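Long-range contacts in glycoside hydrolase family 15, cellulose signaling associated protein envoy (Hypocrea jecorina, PDB 4WUJ), which senses blue light as a fungal LOV-domain photoreceptor carrying flavin mononucleotide, and probably couples light to oxidative-stress signalling: residues C[15-20]-C[128-133]; C[36-41]-C[141-146]; C[106-111]-C[122-127]. All blocks are in the same frame, centred on the assembly; numbering follows the deposited sequence.

Contact 1. Residues C[15-20]-C[128-133]; sequences MGILLR and LPLWAD
L130, the first residue of 128-133 to meet the helix, directs its CB toward 15-20 and pushes one methyl against I17. Its CD2 lies 3.9 Å from I17 CD1, and CG1 of the same isoleucine is scarcely farther off. The two side chains cross at about a right angle, so this one methyl rests on the length of the I17 branch. L130 also meets the polar end of R20: its CG is 3.8 Å from R20 NH2, approached obliquely to the guanidinium plane.

W131 follows and carries the stack. The guanidinium of R20 lies flat on the indole, with centres 4.1 Å apart and planes only 19° from parallel. CZ of R20 stands over the face of the six-membered ring, 24° off its normal, which makes this a cation-pi contact; the overlap is displaced toward the rim. The chain enters over the ring rim, where R20 CD comes within 3.3 Å of W131 CH2; a bend at chi3 (49°) then carries NE and CZ inward across the same face. W131 is solvent-exposed and also touches a crystal neighbour, which may contribute to its pose. Farther on, D133 offers a carboxylate without forming a salt bridge: its OD1 is 4.2 Å from R20 NH2, near enough for a long-range attraction at most. No hydrogen bond spans the segments. With an alanine in place of R20, this face of the indole would probably lose its stacked guanidinium, and D133 the positive charge near it.

The contact joins helix 14-22 to the end of strand 120-129 and the turn beyond it. I17 and L130 both pack on V141 of strand 139-144, I21 of the same helix also meets L130, and M15 and L18 pack against the second subunit.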
loop_
_atom_site.group_PDB
_atom_site.type_symbol
_atom_site.label_atom_id
_atom_site.label_comp_id
_atom_site.label_asym_id
_atom_site.label_seq_id
_atom_site.Cartn_x
_atom_site.Cartn_y
_atom_site.Cartn_z
ATOM N N MET C 15 5.666 -3.640 -0.788
ATOM C CA MET C 15 4.676 -4.486 -1.389
ATOM C C MET C 15 5.308 -5.863 -1.650
ATOM O O MET C 15 4.619 -6.887 -1.526
ATOM C CB MET C 15 4.026 -3.789 -2.594
ATOM C CG MET C 15 3.627 -2.275 -2.292
ATOM S SD MET C 15 1.933 -1.899 -1.697
ATOM C CE MET C 15 1.260 -0.945 -3.055
ATOM N N GLY C 16 6.616 -5.914 -1.916
ATOM C CA GLY C 16 7.310 -7.200 -1.964
ATOM C C GLY C 16 7.318 -7.934 -0.592
ATOM O O GLY C 16 7.280 -9.173 -0.498
ATOM N N ILE C 17 7.405 -7.144 0.475
ATOM C CA ILE C 17 7.205 -7.626 1.842
ATOM C C ILE C 17 5.798 -8.216 2.026
ATOM O O ILE C 17 5.650 -9.343 2.494
ATOM C CB ILE C 17 7.450 -6.475 2.825
ATOM C CG1 ILE C 17 8.957 -6.310 3.023
ATOM C CG2 ILE C 17 6.723 -6.676 4.126
ATOM C CD1 ILE C 17 9.329 -5.147 3.858
ATOM N N LEU C 18 4.774 -7.461 1.651
ATOM C CA LEU C 18 3.388 -7.941 1.742
ATOM C C LEU C 18 3.138 -9.191 0.908
ATOM O O LEU C 18 2.479 -10.121 1.317
ATOM C CB LEU C 18 2.420 -6.852 1.281
ATOM C CG LEU C 18 2.376 -5.678 2.241
ATOM C CD1 LEU C 18 1.541 -4.585 1.685
ATOM C CD2 LEU C 18 1.849 -6.103 3.625
ATOM N N LEU C 19 3.665 -9.220 -0.284
ATOM C CA LEU C 19 3.451 -10.373 -1.099
ATOM C C LEU C 19 4.042 -11.631 -0.455
ATOM O O LEU C 19 3.409 -12.683 -0.464
ATOM C CB LEU C 19 4.044 -10.134 -2.467
ATOM C CG LEU C 19 3.572 -11.085 -3.550
ATOM C CD1 LEU C 19 2.038 -11.195 -3.567
ATOM C CD2 LEU C 19 4.133 -10.594 -4.893
ATOM N N ARG C 20 5.256 -11.547 0.083
ATOM C CA ARG C 20 5.865 -12.716 0.726
ATOM C C ARG C 20 4.969 -13.199 1.874
ATOM O O ARG C 20 4.728 -14.415 2.064
ATOM C CB ARG C 20 7.250 -12.371 1.254
ATOM C CG ARG C 20 8.387 -12.974 0.463
ATOM C CD ARG C 20 9.656 -12.132 0.584
ATOM N NE ARG C 20 9.987 -11.783 1.968
ATOM C CZ ARG C 20 10.640 -10.678 2.320
ATOM N NH1 ARG C 20 11.037 -9.805 1.389
ATOM N NH2 ARG C 20 10.902 -10.445 3.601
ATOM N N LEU C 128 2.884 -9.461 11.975
ATOM C CA LEU C 128 3.509 -10.585 11.318
ATOM C C LEU C 128 5.039 -10.475 11.339
ATOM O O LEU C 128 5.590 -9.393 11.220
ATOM C CB LEU C 128 2.990 -10.672 9.877
ATOM C CG LEU C 128 1.455 -10.738 9.805
ATOM C CD1 LEU C 128 0.804 -9.384 9.580
ATOM C CD2 LEU C 128 1.053 -11.678 8.725
ATOM N N PRO C 129 5.726 -11.611 11.485
ATOM C CA PRO C 129 7.183 -11.716 11.413
ATOM C C PRO C 129 7.722 -11.765 9.990
ATOM O O PRO C 129 7.090 -12.359 9.120
ATOM C CB PRO C 129 7.448 -13.074 12.059
ATOM C CG PRO C 129 6.221 -13.899 11.639
ATOM C CD PRO C 129 5.099 -12.900 11.828
ATOM N N LEU C 130 8.892 -11.166 9.770
ATOM C CA LEU C 130 9.651 -11.364 8.541
ATOM C C LEU C 130 10.855 -12.271 8.789
ATOM O O LEU C 130 11.121 -12.665 9.924
ATOM C CB LEU C 130 10.162 -10.022 8.007
ATOM C CG LEU C 130 9.318 -9.396 6.914
ATOM C CD1 LEU C 130 7.857 -9.297 7.386
ATOM C CD2 LEU C 130 9.896 -8.026 6.494
ATOM N N TRP C 131 11.577 -12.598 7.718
ATOM C CA TRP C 131 12.864 -13.290 7.828
ATOM C C TRP C 131 14.024 -12.273 7.801
ATOM O O TRP C 131 13.887 -11.164 7.258
ATOM C CB TRP C 131 13.010 -14.362 6.723
ATOM C CG TRP C 131 13.264 -13.856 5.291
ATOM C CD1 TRP C 131 14.223 -12.953 4.884
ATOM C CD2 TRP C 131 12.572 -14.271 4.082
ATOM N NE1 TRP C 131 14.152 -12.767 3.514
ATOM C CE2 TRP C 131 13.157 -13.563 2.999
ATOM C CE3 TRP C 131 11.513 -15.161 3.815
ATOM C CZ2 TRP C 131 12.713 -13.720 1.661
ATOM C CZ3 TRP C 131 11.068 -15.313 2.476
ATOM C CH2 TRP C 131 11.673 -14.596 1.424
ATOM N N ALA C 132 15.156 -12.642 8.404
ATOM C CA ALA C 132 16.326 -11.754 8.453
ATOM C C ALA C 132 16.682 -11.219 7.068
ATOM O O ALA C 132 17.034 -11.982 6.170
ATOM C CB ALA C 132 17.530 -12.464 9.074
ATOM N N ASP C 133 16.566 -9.902 6.904
ATOM C CA ASP C 133 16.875 -9.229 5.639
ATOM C C ASP C 133 18.365 -9.351 5.359
ATOM O O ASP C 133 19.134 -9.744 6.251
ATOM C CB ASP C 133 16.492 -7.741 5.716
ATOM C CG ASP C 133 15.121 -7.444 5.107
ATOM O OD1 ASP C 133 14.231 -8.340 5.152
ATOM O OD2 ASP C 133 14.943 -6.311 4.582
#

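Contact 2. Residues C[36-41]-C[141-146]; sequences CSVSLT and VGLQAE. With FMN (flavin mononucleotide), chain I.
T41, G142 and Q144 meet inside the FMN pocket of this LOV domain, a PAS fold whose antiparallel sheet brings strands 39-44 and 139-144 side by side. The axes of the short strands run at 157°. T41 and G142 form a hydrogen-bonded pair, with T41 N to G142 O and G142 N to T41 O both 2.9 Å. A CB on G142 would fall too close to FMN C6, consistent with a glycine being needed where the ring lies.

Q144 is the residue of this pair of segments that hydrogen-bonds the flavin. Its chain bends at chi2 (80°), and the amide NE2 donates to FMN O4 at 3.1 Å and, weakly, to FMN N5 at 3.3 Å. A further weak bond runs from NE2 to T41 OG1. The amide's orientation is fixed from its other end: S39 OG donates to Q144 OE1 over 2.8 Å, tilted 24° from the carbonyl plane, which puts the nitrogen on the flavin side. In LOV domains a glutamine at this place on the last strand is generally thought to respond to chemistry at N5; T41 also touches C75, whose counterpart in relatives forms the flavin adduct.

Away from the flavin, L40 and L143 point to the opposite face of the sheet, where L40 CD1 lies 3.7 Å from L143 CD2, and L18 of helix 14-22 packs onto L40. Between S39 and Q144, Q144 N donates directly to S39 O, while one water bridges the other two backbone atoms: it accepts from S39 N at 2.7 Å and donates to Q144 O at 2.8 Å.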
loop_
_atom_site.group_PDB
_atom_site.type_symbol
_atom_site.label_atom_id
_atom_site.label_comp_id
_atom_site.label_asym_id
_atom_site.label_seq_id
_atom_site.Cartn_x
_atom_site.Cartn_y
_atom_site.Cartn_z
ATOM N N CYS C 36 -4.056 0.102 -0.970
ATOM C CA CYS C 36 -2.904 0.995 -0.673
ATOM C C CYS C 36 -3.164 2.036 0.366
ATOM O O CYS C 36 -2.285 2.848 0.705
ATOM C CB CYS C 36 -2.446 1.706 -1.958
ATOM S SG CYS C 36 -1.944 0.561 -3.120
ATOM N N SER C 37 -4.384 2.040 0.841
ATOM C CA SER C 37 -4.770 2.879 1.966
ATOM C C SER C 37 -4.529 2.186 3.346
ATOM O O SER C 37 -4.752 2.805 4.391
ATOM C CB SER C 37 -6.292 3.187 1.836
ATOM O OG SER C 37 -6.494 4.396 1.137
ATOM N N VAL C 38 -4.204 0.888 3.341
ATOM C CA VAL C 38 -4.073 0.134 4.588
ATOM C C VAL C 38 -3.101 0.856 5.544
ATOM O O VAL C 38 -2.108 1.418 5.116
ATOM C CB VAL C 38 -3.586 -1.332 4.364
ATOM C CG1 VAL C 38 -2.168 -1.380 3.884
ATOM C CG2 VAL C 38 -3.673 -2.140 5.665
ATOM N N SER C 39 -3.434 0.905 6.829
ATOM C CA SER C 39 -2.503 1.449 7.804
ATOM C C SER C 39 -1.452 0.382 8.155
ATOM O O SER C 39 -1.783 -0.766 8.508
ATOM C CB SER C 39 -3.229 1.948 9.021
ATOM O OG SER C 39 -2.358 2.042 10.117
ATOM N N LEU C 40 -0.186 0.740 8.000
ATOM C CA LEU C 40 0.894 -0.241 8.081
ATOM C C LEU C 40 2.105 0.368 8.733
ATOM O O LEU C 40 2.450 1.518 8.444
ATOM C CB LEU C 40 1.288 -0.739 6.706
ATOM C CG LEU C 40 2.419 -1.760 6.622
ATOM C CD1 LEU C 40 2.194 -2.715 5.451
ATOM C CD2 LEU C 40 3.780 -1.081 6.515
ATOM N N THR C 41 2.715 -0.390 9.649
ATOM C CA THR C 41 3.995 -0.020 10.224
ATOM C C THR C 41 4.966 -1.173 10.002
ATOM O O THR C 41 4.589 -2.352 9.914
ATOM C CB THR C 41 3.913 0.349 11.744
ATOM O OG1 THR C 41 3.569 -0.811 12.517
ATOM C CG2 THR C 41 2.889 1.426 11.987
ATOM N N VAL C 141 5.846 -6.565 10.685
ATOM C CA VAL C 141 4.882 -5.759 9.959
ATOM C C VAL C 141 3.624 -5.751 10.753
ATOM O O VAL C 141 3.094 -6.810 11.073
ATOM C CB VAL C 141 4.497 -6.391 8.603
ATOM C CG1 VAL C 141 3.452 -5.503 7.910
ATOM C CG2 VAL C 141 5.712 -6.613 7.774
ATOM N N GLY C 142 3.147 -4.564 11.058
ATOM C CA GLY C 142 1.857 -4.385 11.661
ATOM C C GLY C 142 0.853 -3.739 10.713
ATOM O O GLY C 142 1.184 -2.819 9.946
ATOM N N LEU C 143 -0.374 -4.267 10.759
ATOM C CA LEU C 143 -1.498 -3.732 10.026
ATOM C C LEU C 143 -2.488 -3.268 11.053
ATOM O O LEU C 143 -2.879 -4.056 11.926
ATOM C CB LEU C 143 -2.137 -4.805 9.149
ATOM C CG LEU C 143 -1.255 -5.415 8.072
ATOM C CD1 LEU C 143 -2.079 -6.380 7.166
ATOM C CD2 LEU C 143 -0.639 -4.312 7.238
ATOM N N GLN C 144 -2.829 -1.985 11.002
ATOM C CA GLN C 144 -3.862 -1.393 11.843
ATOM C C GLN C 144 -5.139 -1.081 11.000
ATOM O O GLN C 144 -5.067 -0.907 9.759
ATOM C CB GLN C 144 -3.403 -0.068 12.433
ATOM C CG GLN C 144 -2.147 -0.106 13.301
ATOM C CD GLN C 144 -0.828 -0.142 12.555
ATOM O OE1 GLN C 144 -0.719 0.190 11.340
ATOM N NE2 GLN C 144 0.209 -0.559 13.289
ATOM N N ALA C 145 -6.270 -0.952 11.697
ATOM C CA ALA C 145 -7.530 -0.432 11.132
ATOM C C ALA C 145 -8.561 -0.226 12.247
ATOM O O ALA C 145 -8.654 -1.039 13.147
ATOM C CB ALA C 145 -8.083 -1.389 10.124
ATOM N N GLU C 146 -9.293 0.877 12.203
ATOM C CA GLU C 146 -10.357 1.149 13.142
ATOM C C GLU C 146 -11.352 -0.041 13.289
ATOM O O GLU C 146 -12.018 -0.455 12.329
ATOM C CB GLU C 146 -11.084 2.403 12.687
ATOM C CG GLU C 146 -11.817 3.141 13.785
ATOM C CD GLU C 146 -11.751 4.671 13.623
ATOM O OE1 GLU C 146 -11.121 5.165 12.652
ATOM O OE2 GLU C 146 -12.312 5.388 14.481
HETATM N N1 FMN I . 0.379 -1.646 19.703
HETATM C C2 FMN I . -0.796 -0.929 19.617
HETATM O O2 FMN I . -1.423 -0.640 20.634
HETATM N N3 FMN I . -1.269 -0.513 18.375
HETATM C C4 FMN I . -0.599 -0.815 17.215
HETATM O O4 FMN I . -1.044 -0.413 16.144
HETATM C C4A FMN I . 0.597 -1.544 17.287
HETATM N N5 FMN I . 1.311 -1.849 16.136
HETATM C C5A FMN I . 2.467 -2.574 16.215
HETATM C C6 FMN I . 3.132 -2.870 15.040
HETATM C C7 FMN I . 4.324 -3.575 15.076
HETATM C C7M FMN I . 5.000 -3.882 13.776
HETATM C C8 FMN I . 4.845 -3.999 16.320
HETATM C C8M FMN I . 6.141 -4.771 16.367
HETATM C C9 FMN I . 4.152 -3.708 17.502
HETATM C C9A FMN I . 2.962 -2.991 17.458
HETATM N N10 FMN I . 2.254 -2.672 18.622
HETATM C C10 FMN I . 1.078 -1.953 18.537
HETATM C "C1'" FMN I . 2.658 -3.120 20.011
HETATM C "C2'" FMN I . 3.682 -2.314 20.776
HETATM O "O2'" FMN I . 4.589 -1.745 19.861
HETATM C "C3'" FMN I . 4.340 -3.248 21.832
HETATM O "O3'" FMN I . 4.925 -4.385 21.207
HETATM C "C4'" FMN I . 3.295 -3.724 22.869
HETATM O "O4'" FMN I . 2.850 -2.598 23.596
HETATM C "C5'" FMN I . 3.815 -4.826 23.809
HETATM O "O5'" FMN I . 5.069 -4.454 24.354
HETATM P P FMN I . 5.161 -3.600 25.698
HETATM O O1P FMN I . 6.642 -3.312 25.886
HETATM O O2P FMN I . 4.431 -2.301 25.685
HETATM O O3P FMN I . 4.650 -4.424 26.833
HETATM O O HOH W 1 -6.035 0.399 7.500
#

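Contact 3. Residues C[106-111]-C[122-127]; sequences EVQVRI and TNVVTI. With FMN (flavin mononucleotide), chain I.
V107 and I127 stand side by side near the open end of the antiparallel hairpin formed by strands 107-114 and 120-129, with I111 farther toward its turn. All three point to the flavin-facing side of the sheet, and they have more surface buried by the pairing than any other residue of the two segments. The strand axes run at 164°, with V107-I127, V109-V125 and I111-N123 as hydrogen-bonded pairs; I127 N donates to V107 O at 2.9 Å. V107 CG1 packs on I127 CB at 3.7 Å. From there I127 reaches onward, its CD1 3.7 Å from FMN C9A. I111 is extended at both torsions (chi1 174°, chi2 175°), and this carries CD1 to 3.5 Å from FMN O2 while CG2 meets V125 CG2 at 4.0 Å. V125 in turn brings CG2 within 3.5 Å of FMN O4. I111, V125 and I127 thus give the isoalloxazine an apolar wall, with V107 packed beside I127.

Helix 92-103 packs on this side through A100 against V107 and through A93 and M97 against I111. Strand 120-129 lies between its hairpin partner 107-114, outermost within the chain, and strand 139-144.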
loop_
_atom_site.group_PDB
_atom_site.type_symbol
_atom_site.label_atom_id
_atom_site.label_comp_id
_atom_site.label_asym_id
_atom_site.label_seq_id
_atom_site.Cartn_x
_atom_site.Cartn_y
_atom_site.Cartn_z
ATOM N N GLU C 106 2.879 -14.784 14.437
ATOM C CA GLU C 106 1.741 -14.015 13.965
ATOM C C GLU C 106 0.832 -13.818 15.133
ATOM O O GLU C 106 0.714 -14.712 15.965
ATOM C CB GLU C 106 0.957 -14.800 12.911
ATOM C CG GLU C 106 1.638 -14.869 11.581
ATOM C CD GLU C 106 1.005 -15.890 10.652
ATOM O OE1 GLU C 106 -0.257 -15.938 10.554
ATOM O OE2 GLU C 106 1.796 -16.624 10.012
ATOM N N VAL C 107 0.138 -12.690 15.163
ATOM C CA VAL C 107 -0.822 -12.451 16.194
ATOM C C VAL C 107 -1.804 -11.432 15.738
ATOM O O VAL C 107 -1.480 -10.498 14.998
ATOM C CB VAL C 107 -0.143 -11.932 17.480
ATOM C CG1 VAL C 107 0.697 -10.684 17.175
ATOM C CG2 VAL C 107 -1.163 -11.634 18.553
ATOM N N GLN C 108 -3.030 -11.594 16.183
ATOM C CA GLN C 108 -4.035 -10.615 15.857
ATOM C C GLN C 108 -4.895 -10.418 17.068
ATOM O O GLN C 108 -5.473 -11.380 17.604
ATOM C CB GLN C 108 -4.854 -11.047 14.631
ATOM C CG GLN C 108 -5.995 -10.123 14.301
ATOM C CD GLN C 108 -6.761 -10.571 13.052
ATOM O OE1 GLN C 108 -7.364 -11.647 13.021
ATOM N NE2 GLN C 108 -6.702 -9.763 12.007
ATOM N N VAL C 109 -4.968 -9.167 17.494
ATOM C CA VAL C 109 -5.753 -8.786 18.633
ATOM C C VAL C 109 -6.490 -7.515 18.314
ATOM O O VAL C 109 -6.255 -6.858 17.310
ATOM C CB VAL C 109 -4.859 -8.487 19.888
ATOM C CG1 VAL C 109 -3.778 -9.543 20.045
ATOM C CG2 VAL C 109 -4.251 -7.092 19.794
ATOM N N ARG C 110 -7.385 -7.153 19.208
ATOM C CA ARG C 110 -8.083 -5.901 19.108
ATOM C C ARG C 110 -7.764 -5.220 20.399
ATOM O O ARG C 110 -7.598 -5.878 21.436
ATOM C CB ARG C 110 -9.602 -6.144 18.908
ATOM C CG ARG C 110 -10.483 -6.069 20.159
ATOM C CD ARG C 110 -11.969 -6.587 19.937
ATOM N NE ARG C 110 -12.645 -6.585 21.234
ATOM C CZ ARG C 110 -12.636 -7.611 22.095
ATOM N NH1 ARG C 110 -12.086 -8.770 21.768
ATOM N NH2 ARG C 110 -13.233 -7.506 23.274
ATOM N N ILE C 111 -7.658 -3.907 20.356
ATOM C CA ILE C 111 -7.142 -3.198 21.486
ATOM C C ILE C 111 -7.506 -1.770 21.314
ATOM O O ILE C 111 -7.671 -1.318 20.178
ATOM C CB ILE C 111 -5.544 -3.323 21.531
ATOM C CG1 ILE C 111 -4.944 -2.459 22.627
ATOM C CG2 ILE C 111 -4.897 -2.952 20.173
ATOM C CD1 ILE C 111 -3.426 -2.648 22.764
ATOM N N THR C 122 -11.172 1.154 18.440
ATOM C CA THR C 122 -10.898 -0.255 18.504
ATOM C C THR C 122 -10.049 -0.682 17.291
ATOM O O THR C 122 -10.563 -1.043 16.238
ATOM C CB THR C 122 -12.199 -1.008 18.649
ATOM O OG1 THR C 122 -12.820 -0.563 19.864
ATOM C CG2 THR C 122 -11.968 -2.524 18.679
ATOM N N ASN C 123 -8.728 -0.639 17.481
ATOM C CA ASN C 123 -7.797 -0.919 16.418
ATOM C C ASN C 123 -7.680 -2.418 16.248
ATOM O O ASN C 123 -7.379 -3.131 17.224
ATOM C CB ASN C 123 -6.446 -0.284 16.795
ATOM C CG ASN C 123 -5.411 -0.412 15.702
ATOM O OD1 ASN C 123 -5.647 -1.080 14.692
ATOM N ND2 ASN C 123 -4.243 0.220 15.907
ATOM N N VAL C 124 -7.936 -2.939 15.049
ATOM C CA VAL C 124 -7.639 -4.361 14.830
ATOM C C VAL C 124 -6.217 -4.515 14.251
ATOM O O VAL C 124 -5.956 -4.348 13.029
ATOM C CB VAL C 124 -8.684 -5.087 13.985
ATOM C CG1 VAL C 124 -8.374 -6.568 13.894
ATOM C CG2 VAL C 124 -10.098 -4.851 14.549
ATOM N N VAL C 125 -5.309 -4.848 15.168
ATOM C CA VAL C 125 -3.883 -4.902 14.888
ATOM C C VAL C 125 -3.479 -6.306 14.625
ATOM O O VAL C 125 -3.782 -7.221 15.402
ATOM C CB VAL C 125 -3.057 -4.403 16.091
ATOM C CG1 VAL C 125 -1.597 -4.472 15.774
ATOM C CG2 VAL C 125 -3.449 -2.967 16.478
ATOM N N THR C 126 -2.767 -6.492 13.540
ATOM C CA THR C 126 -2.166 -7.787 13.218
ATOM C C THR C 126 -0.667 -7.595 13.077
ATOM O O THR C 126 -0.234 -6.705 12.351
ATOM C CB THR C 126 -2.624 -8.308 11.838
ATOM O OG1 THR C 126 -4.041 -8.388 11.799
ATOM C CG2 THR C 126 -2.014 -9.672 11.544
ATOM N N ILE C 127 0.122 -8.464 13.693
ATOM C CA ILE C 127 1.552 -8.355 13.611
ATOM C C ILE C 127 2.103 -9.616 13.026
ATOM O O ILE C 127 1.814 -10.719 13.492
ATOM C CB ILE C 127 2.144 -8.041 15.017
ATOM C CG1 ILE C 127 1.456 -6.788 15.552
ATOM C CG2 ILE C 127 3.656 -7.866 14.930
ATOM C CD1 ILE C 127 1.712 -6.421 16.965
HETATM N N1 FMN I . 0.379 -1.646 19.703
HETATM C C2 FMN I . -0.796 -0.929 19.617
HETATM O O2 FMN I . -1.423 -0.640 20.634
HETATM N N3 FMN I . -1.269 -0.513 18.375
HETATM C C4 FMN I . -0.599 -0.815 17.215
HETATM O O4 FMN I . -1.044 -0.413 16.144
HETATM C C4A FMN I . 0.597 -1.544 17.287
HETATM N N5 FMN I . 1.311 -1.849 16.136
HETATM C C5A FMN I . 2.467 -2.574 16.215
HETATM C C6 FMN I . 3.132 -2.870 15.040
HETATM C C7 FMN I . 4.324 -3.575 15.076
HETATM C C7M FMN I . 5.000 -3.882 13.776
HETATM C C8 FMN I . 4.845 -3.999 16.320
HETATM C C8M FMN I . 6.141 -4.771 16.367
HETATM C C9 FMN I . 4.152 -3.708 17.502
HETATM C C9A FMN I . 2.962 -2.991 17.458
HETATM N N10 FMN I . 2.254 -2.672 18.622
HETATM C C10 FMN I . 1.078 -1.953 18.537
HETATM C "C1'" FMN I . 2.658 -3.120 20.011
HETATM C "C2'" FMN I . 3.682 -2.314 20.776
HETATM O "O2'" FMN I . 4.589 -1.745 19.861
HETATM C "C3'" FMN I . 4.340 -3.248 21.832
HETATM O "O3'" FMN I . 4.925 -4.385 21.207
HETATM C "C4'" FMN I . 3.295 -3.724 22.869
HETATM O "O4'" FMN I . 2.850 -2.598 23.596
HETATM C "C5'" FMN I . 3.815 -4.826 23.809
HETATM O "O5'" FMN I . 5.069 -4.454 24.354
HETATM P P FMN I . 5.161 -3.600 25.698
HETATM O O1P FMN I . 6.642 -3.312 25.886
HETATM O O2P FMN I . 4.431 -2.301 25.685
HETATM O O3P FMN I . 4.650 -4.424 26.833
#

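Overall arrangement
All three contacts reach one antiparallel sheet, contacts 2 and 3 as strand pairs within it and contact 1 by setting helix 14-22 against the end of strand 120-129. Contacts 2 and 3 are closest, their centres about 10 Å apart, and both line the FMN pocket; contact 1 lies about 14 and 18 Å from contacts 2 and 3. Along the chain the segments of contacts 1 and 2 alternate, whereas the hairpin of contact 3 is nested within both. Backbone pairing joins them: L143 N lies 2.9 Å from T126 O, and L128 N 2.8 Å from V141 O. The sheet thereby connects the flavin site to helix 14-22, and each contact touches the second subunit.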